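Local atomic coordinates of RNA polymerase II subunit B1 CTD phosphatase RTR1 (Saccharomyces cerevisiae, PDB entry 5C2Y), a protein that removes phosphate from phosphoserine in the C-terminal repeat domain of the largest RNA polymerase II subunit, regulating the polymerase during transcription. Residues Met64-Val69 with Phe127-Leu132. Numbering follows the deposited sequence.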
loop_
_atom_site.group_PDB
_atom_site.type_symbol
_atom_site.label_atom_id
_atom_site.label_comp_id
_atom_site.label_asym_id
_atom_site.label_seq_id
_atom_site.Cartn_x
_atom_site.Cartn_y
_atom_site.Cartn_z
ATOM N N MET A 64 -8.204 -2.098 -4.838
ATOM C CA MET A 64 -7.453 -3.217 -4.286
ATOM C C MET A 64 -6.702 -2.787 -3.037
ATOM O O MET A 64 -6.576 -3.553 -2.087
ATOM C CB MET A 64 -6.489 -3.793 -5.314
ATOM C CG MET A 64 -7.146 -4.708 -6.325
ATOM S SD MET A 64 -8.037 -6.115 -5.594
ATOM C CE MET A 64 -8.757 -6.768 -7.108
ATOM N N TYR A 65 -6.226 -1.550 -3.025
ATOM C CA TYR A 65 -5.514 -1.060 -1.864
ATOM C C TYR A 65 -6.496 -0.962 -0.702
ATOM O O TYR A 65 -6.168 -1.326 0.427
ATOM C CB TYR A 65 -4.851 0.282 -2.163
ATOM C CG TYR A 65 -4.125 0.852 -0.987
ATOM C CD1 TYR A 65 -2.811 0.509 -0.726
ATOM C CD2 TYR A 65 -4.752 1.736 -0.130
ATOM C CE1 TYR A 65 -2.133 1.040 0.369
ATOM C CE2 TYR A 65 -4.085 2.268 0.961
ATOM C CZ TYR A 65 -2.780 1.916 1.206
ATOM O OH TYR A 65 -2.131 2.450 2.287
ATOM N N GLN A 66 -7.711 -0.500 -0.986
ATOM C CA GLN A 66 -8.771 -0.471 0.029
ATOM C C GLN A 66 -8.957 -1.838 0.682
ATOM O O GLN A 66 -8.941 -1.960 1.919
ATOM C CB GLN A 66 -10.097 -0.009 -0.573
ATOM C CG GLN A 66 -11.126 0.348 0.481
ATOM C CD GLN A 66 -10.528 1.257 1.553
ATOM O OE1 GLN A 66 -10.161 2.407 1.275
ATOM N NE2 GLN A 66 -10.419 0.744 2.785
ATOM N N ASP A 67 -9.124 -2.860 -0.160
ATOM C CA ASP A 67 -9.229 -4.235 0.301
ATOM C C ASP A 67 -8.043 -4.642 1.185
ATOM O O ASP A 67 -8.220 -5.304 2.195
ATOM C CB ASP A 67 -9.339 -5.175 -0.896
ATOM C CG ASP A 67 -10.727 -5.179 -1.506
ATOM O OD1 ASP A 67 -11.691 -4.821 -0.788
ATOM O OD2 ASP A 67 -10.848 -5.552 -2.701
ATOM N N LEU A 68 -6.838 -4.238 0.806
ATOM C CA LEU A 68 -5.651 -4.530 1.594
ATOM C C LEU A 68 -5.709 -3.892 2.987
ATOM O O LEU A 68 -5.344 -4.510 3.980
ATOM C CB LEU A 68 -4.405 -4.051 0.850
ATOM C CG LEU A 68 -3.071 -4.219 1.577
ATOM C CD1 LEU A 68 -2.790 -5.683 1.937
ATOM C CD2 LEU A 68 -1.963 -3.645 0.714
ATOM N N VAL A 69 -6.168 -2.648 3.040
ATOM C CA VAL A 69 -6.306 -1.906 4.288
ATOM C C VAL A 69 -7.309 -2.590 5.190
ATOM O O VAL A 69 -7.081 -2.719 6.394
ATOM C CB VAL A 69 -6.737 -0.440 4.015
ATOM C CG1 VAL A 69 -7.379 0.210 5.243
ATOM C CG2 VAL A 69 -5.544 0.363 3.526
ATOM N N PHE A 127 -2.848 9.443 0.800
ATOM C CA PHE A 127 -1.955 10.115 -0.139
ATOM C C PHE A 127 -1.422 9.126 -1.169
ATOM O O PHE A 127 -1.374 9.403 -2.373
ATOM C CB PHE A 127 -0.816 10.751 0.646
ATOM C CG PHE A 127 0.070 11.656 -0.156
ATOM C CD1 PHE A 127 1.190 11.156 -0.819
ATOM C CD2 PHE A 127 -0.187 13.022 -0.214
ATOM C CE1 PHE A 127 2.022 12.002 -1.545
ATOM C CE2 PHE A 127 0.643 13.874 -0.929
ATOM C CZ PHE A 127 1.750 13.366 -1.591
ATOM N N TYR A 128 -1.023 7.955 -0.686
ATOM C CA TYR A 128 -0.580 6.854 -1.541
ATOM C C TYR A 128 -1.696 6.371 -2.450
ATOM O O TYR A 128 -1.535 6.311 -3.661
ATOM C CB TYR A 128 -0.088 5.700 -0.674
ATOM C CG TYR A 128 0.427 4.484 -1.404
ATOM C CD1 TYR A 128 1.742 4.430 -1.853
ATOM C CD2 TYR A 128 -0.384 3.370 -1.603
ATOM C CE1 TYR A 128 2.226 3.310 -2.511
ATOM C CE2 TYR A 128 0.091 2.242 -2.257
ATOM C CZ TYR A 128 1.396 2.217 -2.706
ATOM O OH TYR A 128 1.879 1.098 -3.347
ATOM N N GLN A 129 -2.836 6.049 -1.856
ATOM C CA GLN A 129 -3.934 5.408 -2.564
ATOM C C GLN A 129 -4.511 6.176 -3.763
ATOM O O GLN A 129 -4.833 5.578 -4.801
ATOM C CB GLN A 129 -5.060 5.130 -1.589
ATOM C CG GLN A 129 -6.278 4.525 -2.263
ATOM C CD GLN A 129 -7.480 4.524 -1.361
ATOM O OE1 GLN A 129 -7.706 5.486 -0.628
ATOM N NE2 GLN A 129 -8.257 3.447 -1.396
ATOM N N VAL A 130 -4.657 7.491 -3.621
ATOM C CA VAL A 130 -5.316 8.295 -4.644
ATOM C C VAL A 130 -4.425 8.483 -5.872
ATOM O O VAL A 130 -4.859 9.010 -6.897
ATOM C CB VAL A 130 -5.716 9.673 -4.084
ATOM C CG1 VAL A 130 -6.675 9.502 -2.903
ATOM C CG2 VAL A 130 -4.480 10.432 -3.658
ATOM N N GLN A 131 -3.176 8.051 -5.771
ATOM C CA GLN A 131 -2.264 8.132 -6.903
ATOM C C GLN A 131 -2.254 6.845 -7.712
ATOM O O GLN A 131 -1.559 6.752 -8.726
ATOM C CB GLN A 131 -0.848 8.412 -6.439
ATOM C CG GLN A 131 -0.655 9.696 -5.703
ATOM C CD GLN A 131 0.791 9.860 -5.292
ATOM O OE1 GLN A 131 1.697 9.758 -6.135
ATOM N NE2 GLN A 131 1.028 10.075 -3.990
ATOM N N LEU A 132 -2.993 5.843 -7.243
ATOM C CA LEU A 132 -2.940 4.537 -7.853
ATOM C C LEU A 132 -3.852 4.509 -9.059
ATOM O O LEU A 132 -4.924 5.092 -9.048
ATOM C CB LEU A 132 -3.341 3.459 -6.852
ATOM C CG LEU A 132 -2.369 3.073 -5.735
ATOM C CD1 LEU A 132 -3.060 2.145 -4.751
ATOM C CD2 LEU A 132 -1.112 2.423 -6.297
#
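Y65 reaches from helix 62-74 to Y128 and Q129 of helix 119-129 and L132 of the turn beyond, joining two helices of the predicted RTR1-type zinc finger. Helix 119-129 carries the zinc ligand H121 near its start, and the side chain of Y65 lies about 10 Å from the bound metal. The tight part of the contact is buried and apolar. A chi1 of 179°, which sets CG opposite the backbone N, sends the Y65 ring toward the second segment, and its CE1 comes 3.5 Å from CD2 of Y128, the two ring planes inclined at 46°. On another part of the same ring, Y65 CD2 packs 3.7 Å from CB of Q129, while CD1 of L132, the last residue of a type I turn that begins at Q129, meets Y65 CB at 3.7 Å. Both tyrosine hydroxyls are held outside this pair of segments, that of Y65 by S125 OG and that of Y128 by L53 O. Replacing Y65 by alanine would probably leave a gap between Y128, Q129 and L132 and cost the S125 hydroxyl this hydrogen bond. The partly exposed side is looser. There the two glutamine amides meet with their planes 61° apart, and Q129, whose firmer partner is the carbonyl of P62, adds a weak hydrogen bond to Q66: NE2 of Q129 lies 3.4 Å from OE1 of Q66, with an N-H...O angle of 148°.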